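PDB 2PH5: homospermidine synthase from Legionella pneumophila subsp. pneumophila str. Philadelphia 1, which probably catalyses the NAD-dependent synthesis of the polyamine homospermidine and holds a bound NAD in this structure. Local coordinates for residues E234-W243 with C263-V274; A285-H293 with V317-P325. All coordinates share one frame; numbering follows the deposited sequence.

Interaction 1 of 2, residues E234-W243 with C263-V274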
loop_
_atom_site.group_PDB
_atom_site.type_symbol
_atom_site.label_atom_id
_atom_site.label_comp_id
_atom_site.label_asym_id
_atom_site.label_seq_id
_atom_site.Cartn_x
_atom_site.Cartn_y
_atom_site.Cartn_z
ATOM N N GLU A 234 17.295 -0.690 2.005
ATOM C CA GLU A 234 17.095 0.607 2.644
ATOM C C GLU A 234 15.886 0.602 3.579
ATOM O O GLU A 234 15.954 1.113 4.700
ATOM C CB GLU A 234 16.930 1.698 1.588
ATOM C CG GLU A 234 18.250 2.175 1.016
ATOM C CD GLU A 234 18.106 2.850 -0.340
ATOM O OE1 GLU A 234 17.054 3.493 -0.590
ATOM O OE2 GLU A 234 19.066 2.738 -1.150
ATOM N N GLY A 235 14.789 0.007 3.125
ATOM C CA GLY A 235 13.595 -0.046 3.949
ATOM C C GLY A 235 13.733 -0.950 5.165
ATOM O O GLY A 235 12.977 -0.826 6.132
ATOM N N LEU A 236 14.694 -1.865 5.132
ATOM C CA LEU A 236 14.890 -2.775 6.253
ATOM C C LEU A 236 15.668 -2.124 7.395
ATOM O O LEU A 236 15.467 -2.466 8.557
ATOM C CB LEU A 236 15.611 -4.045 5.784
ATOM C CG LEU A 236 14.816 -5.362 5.762
ATOM C CD1 LEU A 236 13.534 -5.204 4.982
ATOM C CD2 LEU A 236 15.682 -6.464 5.153
ATOM N N GLN A 237 16.548 -1.184 7.068
ATOM C CA GLN A 237 17.349 -0.506 8.084
ATOM C C GLN A 237 16.542 0.498 8.890
ATOM O O GLN A 237 15.518 1.002 8.439
ATOM C CB GLN A 237 18.532 0.216 7.438
ATOM C CG GLN A 237 19.471 -0.697 6.672
ATOM C CD GLN A 237 20.510 0.082 5.894
ATOM O OE1 GLN A 237 20.179 1.025 5.162
ATOM N NE2 GLN A 237 21.778 -0.306 6.041
ATOM N N PRO A 238 17.003 0.807 10.107
ATOM C CA PRO A 238 16.290 1.767 10.955
ATOM C C PRO A 238 16.320 3.204 10.427
ATOM O O PRO A 238 17.318 3.644 9.859
ATOM C CB PRO A 238 16.998 1.622 12.299
ATOM C CG PRO A 238 18.404 1.256 11.906
ATOM C CD PRO A 238 18.180 0.248 10.801
ATOM N N ALA A 239 15.221 3.930 10.625
ATOM C CA ALA A 239 15.114 5.319 10.174
ATOM C C ALA A 239 16.305 6.175 10.624
ATOM O O ALA A 239 16.637 6.214 11.813
ATOM C CB ALA A 239 13.808 5.930 10.686
ATOM N N GLU A 240 16.943 6.848 9.662
ATOM C CA GLU A 240 18.096 7.719 9.922
ATOM C C GLU A 240 17.707 9.174 9.676
ATOM O O GLU A 240 17.183 9.510 8.613
ATOM C CB GLU A 240 19.276 7.345 9.021
ATOM C CG GLU A 240 20.574 8.059 9.383
ATOM C CD GLU A 240 21.719 7.693 8.457
ATOM O OE1 GLU A 240 22.140 6.516 8.456
ATOM O OE2 GLU A 240 22.197 8.579 7.725
ATOM N N ILE A 241 17.984 10.039 10.650
ATOM C CA ILE A 241 17.599 11.442 10.545
ATOM C C ILE A 241 18.629 12.459 11.043
ATOM O O ILE A 241 19.195 12.303 12.124
ATOM C CB ILE A 241 16.297 11.680 11.337
ATOM C CG1 ILE A 241 15.270 10.598 11.004
ATOM C CG2 ILE A 241 15.741 13.055 11.025
ATOM C CD1 ILE A 241 14.087 10.567 11.948
ATOM N N GLY A 242 18.862 13.501 10.247
ATOM C CA GLY A 242 19.782 14.551 10.656
ATOM C C GLY A 242 18.998 15.419 11.626
ATOM O O GLY A 242 18.004 16.038 11.240
ATOM N N TRP A 243 19.417 15.462 12.889
ATOM C CA TRP A 243 18.687 16.243 13.882
ATOM C C TRP A 243 18.958 17.743 13.823
ATOM O O TRP A 243 20.076 18.187 14.066
ATOM C CB TRP A 243 18.988 15.730 15.285
ATOM C CG TRP A 243 17.832 15.896 16.229
ATOM C CD1 TRP A 243 17.876 16.387 17.503
ATOM C CD2 TRP A 243 16.468 15.526 15.990
ATOM N NE1 TRP A 243 16.626 16.345 18.073
ATOM C CE2 TRP A 243 15.743 15.819 17.167
ATOM C CE3 TRP A 243 15.786 14.974 14.895
ATOM C CZ2 TRP A 243 14.368 15.579 17.282
ATOM C CZ3 TRP A 243 14.421 14.737 15.009
ATOM C CH2 TRP A 243 13.726 15.041 16.198
ATOM N N CYS A 263 25.423 14.262 14.492
ATOM C CA CYS A 263 24.255 14.910 13.896
ATOM C C CYS A 263 23.062 13.985 13.656
ATOM O O CYS A 263 21.935 14.460 13.511
ATOM C CB CYS A 263 24.637 15.519 12.554
ATOM S SG CYS A 263 24.926 14.258 11.279
ATOM N N ALA A 264 23.304 12.677 13.603
ATOM C CA ALA A 264 22.234 11.722 13.325
ATOM C C ALA A 264 21.478 11.150 14.511
ATOM O O ALA A 264 22.011 10.967 15.608
ATOM C CB ALA A 264 22.764 10.574 12.471
ATOM N N ILE A 265 20.217 10.853 14.249
ATOM C CA ILE A 265 19.333 10.282 15.235
ATOM C C ILE A 265 18.709 9.080 14.537
ATOM O O ILE A 265 18.554 9.070 13.316
ATOM C CB ILE A 265 18.262 11.319 15.654
ATOM C CG1 ILE A 265 17.236 10.681 16.580
ATOM C CG2 ILE A 265 17.576 11.903 14.423
ATOM C CD1 ILE A 265 16.072 11.600 16.885
ATOM N N TYR A 266 18.388 8.046 15.298
ATOM C CA TYR A 266 17.795 6.868 14.693
ATOM C C TYR A 266 16.482 6.531 15.354
ATOM O O TYR A 266 16.171 7.025 16.434
ATOM C CB TYR A 266 18.759 5.680 14.779
ATOM C CG TYR A 266 20.033 5.903 13.997
ATOM C CD1 TYR A 266 21.029 6.751 14.483
ATOM C CD2 TYR A 266 20.211 5.336 12.735
ATOM C CE1 TYR A 266 22.164 7.038 13.732
ATOM C CE2 TYR A 266 21.344 5.619 11.975
ATOM C CZ TYR A 266 22.312 6.471 12.478
ATOM O OH TYR A 266 23.409 6.782 11.717
ATOM N N LEU A 267 15.700 5.708 14.673
ATOM C CA LEU A 267 14.407 5.276 15.173
ATOM C C LEU A 267 14.427 3.752 15.182
ATOM O O LEU A 267 15.042 3.132 14.316
ATOM C CB LEU A 267 13.299 5.802 14.259
ATOM C CG LEU A 267 12.450 6.998 14.710
ATOM C CD1 LEU A 267 13.308 8.102 15.294
ATOM C CD2 LEU A 267 11.645 7.504 13.526
ATOM N N SER A 268 13.778 3.149 16.173
ATOM C CA SER A 268 13.734 1.691 16.273
ATOM C C SER A 268 13.130 1.071 15.014
ATOM O O SER A 268 13.786 0.310 14.306
ATOM C CB SER A 268 12.906 1.260 17.487
ATOM O OG SER A 268 13.343 1.922 18.662
ATOM N N ARG A 269 11.877 1.409 14.740
ATOM C CA ARG A 269 11.159 0.895 13.575
ATOM C C ARG A 269 11.956 1.007 12.268
ATOM O O ARG A 269 12.775 1.914 12.113
ATOM C CB ARG A 269 9.829 1.644 13.453
ATOM C CG ARG A 269 9.035 1.630 14.752
ATOM C CD ARG A 269 7.719 2.354 14.631
ATOM N NE ARG A 269 6.850 1.724 13.647
ATOM C CZ ARG A 269 5.597 2.099 13.416
ATOM N NH1 ARG A 269 5.067 3.105 14.103
ATOM N NH2 ARG A 269 4.876 1.471 12.497
ATOM N N PRO A 270 11.746 0.066 11.323
ATOM C CA PRO A 270 12.448 0.080 10.027
ATOM C C PRO A 270 11.998 1.317 9.254
ATOM O O PRO A 270 10.855 1.754 9.397
ATOM C CB PRO A 270 11.972 -1.203 9.344
ATOM C CG PRO A 270 11.586 -2.092 10.476
ATOM C CD PRO A 270 10.928 -1.150 11.461
ATOM N N SER A 271 12.883 1.867 8.427
ATOM C CA SER A 271 12.559 3.075 7.672
ATOM C C SER A 271 11.273 2.933 6.848
ATOM O O SER A 271 10.479 3.883 6.736
ATOM C CB SER A 271 13.740 3.487 6.779
ATOM O OG SER A 271 13.944 2.589 5.702
ATOM N N ALA A 272 11.059 1.744 6.290
ATOM C CA ALA A 272 9.860 1.479 5.501
ATOM C C ALA A 272 8.609 1.445 6.394
ATOM O O ALA A 272 7.480 1.346 5.904
ATOM C CB ALA A 272 10.005 0.151 4.756
ATOM N N GLY A 273 8.812 1.520 7.706
ATOM C CA GLY A 273 7.694 1.501 8.636
ATOM C C GLY A 273 7.426 2.863 9.265
ATOM O O GLY A 273 6.637 2.977 10.202
ATOM N N VAL A 274 8.095 3.888 8.748
ATOM C CA VAL A 274 7.950 5.257 9.227
ATOM C C VAL A 274 7.496 6.161 8.075
ATOM O O VAL A 274 8.122 6.190 7.015
ATOM C CB VAL A 274 9.297 5.824 9.752
ATOM C CG1 VAL A 274 9.066 7.151 10.456
ATOM C CG2 VAL A 274 9.969 4.826 10.688
#

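Interaction 2 of 2, residues A285-H293 with V317-P325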
loop_
_atom_site.group_PDB
_atom_site.type_symbol
_atom_site.label_atom_id
_atom_site.label_comp_id
_atom_site.label_asym_id
_atom_site.label_seq_id
_atom_site.Cartn_x
_atom_site.Cartn_y
_atom_site.Cartn_z
ATOM N N ALA A 285 0.909 17.727 -1.176
ATOM C CA ALA A 285 1.063 17.066 0.120
ATOM C C ALA A 285 0.911 15.563 -0.021
ATOM O O ALA A 285 0.019 15.095 -0.722
ATOM C CB ALA A 285 0.019 17.585 1.096
ATOM N N PHE A 286 1.772 14.805 0.648
ATOM C CA PHE A 286 1.684 13.353 0.586
ATOM C C PHE A 286 2.403 12.730 1.772
ATOM O O PHE A 286 3.033 13.432 2.562
ATOM C CB PHE A 286 2.311 12.832 -0.716
ATOM C CG PHE A 286 3.811 12.931 -0.743
ATOM C CD1 PHE A 286 4.438 14.170 -0.873
ATOM C CD2 PHE A 286 4.598 11.790 -0.600
ATOM C CE1 PHE A 286 5.830 14.277 -0.859
ATOM C CE2 PHE A 286 5.995 11.881 -0.583
ATOM C CZ PHE A 286 6.613 13.131 -0.713
ATOM N N HIS A 287 2.290 11.413 1.909
ATOM C CA HIS A 287 2.983 10.719 2.985
ATOM C C HIS A 287 4.040 9.808 2.381
ATOM O O HIS A 287 3.721 8.779 1.784
ATOM C CB HIS A 287 2.024 9.879 3.830
ATOM C CG HIS A 287 1.136 10.686 4.727
ATOM N ND1 HIS A 287 0.389 10.119 5.739
ATOM C CD2 HIS A 287 0.857 12.012 4.749
ATOM C CE1 HIS A 287 -0.310 11.062 6.345
ATOM N NE2 HIS A 287 -0.045 12.219 5.764
ATOM N N GLY A 288 5.303 10.181 2.536
ATOM C CA GLY A 288 6.364 9.352 1.993
ATOM C C GLY A 288 7.017 8.466 3.043
ATOM O O GLY A 288 6.868 8.703 4.243
ATOM N N PHE A 289 7.721 7.431 2.596
ATOM C CA PHE A 289 8.426 6.537 3.504
ATOM C C PHE A 289 9.719 7.242 3.888
ATOM O O PHE A 289 10.375 7.847 3.034
ATOM C CB PHE A 289 8.775 5.200 2.824
ATOM C CG PHE A 289 7.593 4.326 2.546
ATOM C CD1 PHE A 289 6.855 4.488 1.374
ATOM C CD2 PHE A 289 7.189 3.366 3.472
ATOM C CE1 PHE A 289 5.728 3.709 1.124
ATOM C CE2 PHE A 289 6.065 2.581 3.236
ATOM C CZ PHE A 289 5.328 2.753 2.057
ATOM N N LEU A 290 10.082 7.173 5.164
ATOM C CA LEU A 290 11.310 7.803 5.638
ATOM C C LEU A 290 12.494 6.855 5.418
ATOM O O LEU A 290 13.225 6.513 6.348
ATOM C CB LEU A 290 11.159 8.178 7.118
ATOM C CG LEU A 290 12.266 8.889 7.925
ATOM C CD1 LEU A 290 13.128 9.784 7.076
ATOM C CD2 LEU A 290 11.590 9.682 9.036
ATOM N N ILE A 291 12.647 6.432 4.163
ATOM C CA ILE A 291 13.717 5.543 3.731
ATOM C C ILE A 291 15.063 6.180 4.023
ATOM O O ILE A 291 15.291 7.339 3.708
ATOM C CB ILE A 291 13.628 5.251 2.205
ATOM C CG1 ILE A 291 12.991 3.885 1.960
ATOM C CG2 ILE A 291 15.010 5.227 1.581
ATOM C CD1 ILE A 291 11.613 3.757 2.479
ATOM N N THR A 292 15.962 5.408 4.609
ATOM C CA THR A 292 17.288 5.898 4.959
ATOM C C THR A 292 18.194 6.120 3.737
ATOM O O THR A 292 17.924 5.600 2.653
ATOM C CB THR A 292 17.967 4.882 5.877
ATOM O OG1 THR A 292 18.252 3.693 5.131
ATOM C CG2 THR A 292 17.046 4.517 7.033
ATOM N N HIS A 293 19.259 6.903 3.911
ATOM C CA HIS A 293 20.231 7.128 2.830
ATOM C C HIS A 293 21.615 7.552 3.317
ATOM O O HIS A 293 21.827 7.804 4.507
ATOM C CB HIS A 293 19.708 8.135 1.803
ATOM C CG HIS A 293 19.368 7.523 0.475
ATOM N ND1 HIS A 293 20.322 7.005 -0.377
ATOM C CD2 HIS A 293 18.178 7.348 -0.147
ATOM C CE1 HIS A 293 19.735 6.541 -1.465
ATOM N NE2 HIS A 293 18.432 6.736 -1.351
ATOM N N VAL A 317 17.464 16.864 8.371
ATOM C CA VAL A 317 17.548 16.335 7.017
ATOM C C VAL A 317 17.238 14.846 6.963
ATOM O O VAL A 317 17.829 14.050 7.696
ATOM C CB VAL A 317 18.958 16.522 6.405
ATOM C CG1 VAL A 317 18.954 16.052 4.950
ATOM C CG2 VAL A 317 19.387 17.981 6.497
ATOM N N HIS A 318 16.313 14.486 6.081
ATOM C CA HIS A 318 15.932 13.106 5.885
ATOM C C HIS A 318 15.169 12.960 4.573
ATOM O O HIS A 318 14.819 13.953 3.934
ATOM C CB HIS A 318 15.106 12.580 7.074
ATOM C CG HIS A 318 13.737 13.172 7.191
ATOM N ND1 HIS A 318 12.729 12.902 6.289
ATOM C CD2 HIS A 318 13.190 13.972 8.139
ATOM C CE1 HIS A 318 11.622 13.507 6.679
ATOM N NE2 HIS A 318 11.873 14.162 7.798
ATOM N N TYR A 319 14.928 11.712 4.189
ATOM C CA TYR A 319 14.261 11.355 2.943
ATOM C C TYR A 319 12.745 11.128 3.152
ATOM O O TYR A 319 12.327 10.562 4.160
ATOM C CB TYR A 319 14.950 10.081 2.405
ATOM C CG TYR A 319 14.729 9.723 0.944
ATOM C CD1 TYR A 319 15.113 8.469 0.446
ATOM C CD2 TYR A 319 14.132 10.627 0.060
ATOM C CE1 TYR A 319 14.900 8.124 -0.904
ATOM C CE2 TYR A 319 13.916 10.301 -1.281
ATOM C CZ TYR A 319 14.303 9.050 -1.754
ATOM O OH TYR A 319 14.096 8.739 -3.083
ATOM N N ALA A 320 11.934 11.599 2.204
ATOM C CA ALA A 320 10.472 11.439 2.221
ATOM C C ALA A 320 10.150 10.845 0.846
ATOM O O ALA A 320 9.829 11.569 -0.103
ATOM C CB ALA A 320 9.784 12.804 2.385
ATOM N N TYR A 321 10.246 9.525 0.752
ATOM C CA TYR A 321 10.050 8.800 -0.503
ATOM C C TYR A 321 8.700 8.139 -0.708
ATOM O O TYR A 321 8.140 7.528 0.199
ATOM C CB TYR A 321 11.128 7.717 -0.627
ATOM C CG TYR A 321 11.160 6.962 -1.945
ATOM C CD1 TYR A 321 11.419 5.593 -1.974
ATOM C CD2 TYR A 321 11.015 7.626 -3.170
ATOM C CE1 TYR A 321 11.543 4.907 -3.176
ATOM C CE2 TYR A 321 11.141 6.941 -4.386
ATOM C CZ TYR A 321 11.407 5.581 -4.378
ATOM O OH TYR A 321 11.548 4.901 -5.567
ATOM N N ASN A 322 8.197 8.249 -1.928
ATOM C CA ASN A 322 6.940 7.624 -2.298
ATOM C C ASN A 322 7.248 6.987 -3.646
ATOM O O ASN A 322 7.259 7.666 -4.678
ATOM C CB ASN A 322 5.833 8.661 -2.441
ATOM C CG ASN A 322 4.465 8.029 -2.596
ATOM O OD1 ASN A 322 3.492 8.706 -2.914
ATOM N ND2 ASN A 322 4.382 6.728 -2.363
ATOM N N PRO A 323 7.527 5.672 -3.646
ATOM C CA PRO A 323 7.855 4.905 -4.853
ATOM C C PRO A 323 6.673 4.741 -5.801
ATOM O O PRO A 323 5.565 5.202 -5.522
ATOM C CB PRO A 323 8.333 3.576 -4.286
ATOM C CG PRO A 323 7.427 3.398 -3.118
ATOM C CD PRO A 323 7.419 4.777 -2.477
ATOM N N CYS A 324 6.919 4.097 -6.933
ATOM C CA CYS A 324 5.869 3.875 -7.913
ATOM C C CYS A 324 4.844 2.928 -7.296
ATOM O O CYS A 324 5.200 2.037 -6.526
ATOM C CB CYS A 324 6.456 3.267 -9.179
ATOM S SG CYS A 324 7.127 1.634 -8.913
ATOM N N PRO A 325 3.554 3.105 -7.622
ATOM C CA PRO A 325 2.514 2.235 -7.062
ATOM C C PRO A 325 2.867 0.746 -6.968
ATOM O O PRO A 325 2.454 0.069 -6.022
ATOM C CB PRO A 325 1.295 2.513 -7.954
ATOM C CG PRO A 325 1.860 3.194 -9.169
ATOM C CD PRO A 325 2.989 4.015 -8.628
HETATM O O HOH W 1 16.164 9.499 5.434
#

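Interaction 1 of 2, residues E234-W243 with C263-V274
Ile-241 and Ile-265 form an antiparallel hydrogen-bonded pair between strands 238-242 and 264-267, whose short axes run at 153° to each other. Ile-241 N donates to Ile-265 O over 2.9 Å, and past the non-hydrogen-bonded pair of Gly-242 and Ala-264 the ladder continues with Trp-243 N to Cys-263 O at 2.8 Å. Between Pro-238 and Glu-240 the register slips by two residues, a beta bulge. Beyond it the 3-10 segment 271-273 meets the end of a helix: Ser-271 N donates to Gln-237 O (2.8 Å), Ala-272 N to Gly-235 O, and the hydroxyl Ser-271 OG to Glu-234 O (2.7 Å).

A chi1 of 174° turns CG1 of Ile-265 away from the backbone N and carries CD1 over one face of Trp-243, 3.9 Å from the centroid of the six-membered ring. On the face opposite Ile-241 and Ile-265, Glu-240 runs extended beside Tyr-266, with Glu-240 CG 3.6 Å from Tyr-266 CE2 and the carboxylate and ring planes 65° apart. Ala-239 CB packs against Leu-267 CB at 3.6 Å and also meets Val-274.

Helix 295-302 covers Glu-240 and Ala-264, strand 311-322 packs on Ile-241, strand 254-255 lies beside Ile-265 and Leu-267, and Tyr-454 of the second subunit packs on Pro-238 and Pro-270.

Interaction 2 of 2, residues A285-H293 with V317-P325
Phe-289 and Tyr-321 form a single antiparallel hydrogen-bonded bridge where strands 286-289 and 317-322 cross at 108°. Tyr-321 N donates to Phe-289 O at 2.8 Å in a nearly straight bond; the return bond from Phe-289 N to Tyr-321 O is modelled so short that its length is doubtful. Gly-288 lies with its CA against Tyr-321 O and the backbone of Ala-320. A water joins the chains further along, 2.8 Å from Tyr-319 N, whose hydrogen it accepts, and 2.9 Å from Ile-291 O. Within strand 317-322, His-318 ND1 donates to Tyr-319 O from above the carbonyl plane. From the other segment, Leu-290 CA approaches Tyr-319 O at 3.3 Å in a CA-H...O contact.

Leu-290 is the centre of an inverse gamma turn, which ends the short two-stranded sheet of 275-278 and 286-289 against strand 311-322 of the six-stranded mixed sheet in the saccharopine dehydrogenase-like C-terminal region.

Among the rings, His-293 meets Tyr-319 obliquely, planes 59° apart, with His-293 CD2 3.3 Å from Tyr-319 CD1. The tyrosine projects with CG anti to its backbone N (chi1 -163°), which lays it alongside Ile-291, CG2 of the isoleucine 3.4 Å from Tyr-319 CD1; its hydroxyl bonds Glu-207. Further side-chain contacts flank the bridge. Leu-290 brings CD1 to 3.2 Å from His-318 ND1 and CD2 over one face of that ring, Phe-289 CD1 touches Pro-323 CD at 3.9 Å, and Phe-286 turns its ring edge to the carbonyl oxygen Ala-320 O while sliding past Asn-322 CB.

How the interactions relate
Interactions 1 and 2 follow one another along the chain, and their centres are about 12 Å apart. Two probable backbone hydrogen bonds join them directly: Gly-242 N to Val-317 O at 2.8 Å, and Leu-290 N to Val-274 O at 2.9 Å. Thr-292 packs its CG2 3.0 Å from Pro-238 O, and its OG1 makes weak hydrogen bonds with Glu-234 O and Gln-237 OE1. Both contacts lie near the NAD site: the side chains of Glu-234 in interaction 1 and His-293 in interaction 2 each stop about 6 Å short of the cofactor, and that of Tyr-319 is about 3 Å from the side chain of Asn-159, an NAD-binding residue. Each contact also touches the second subunit.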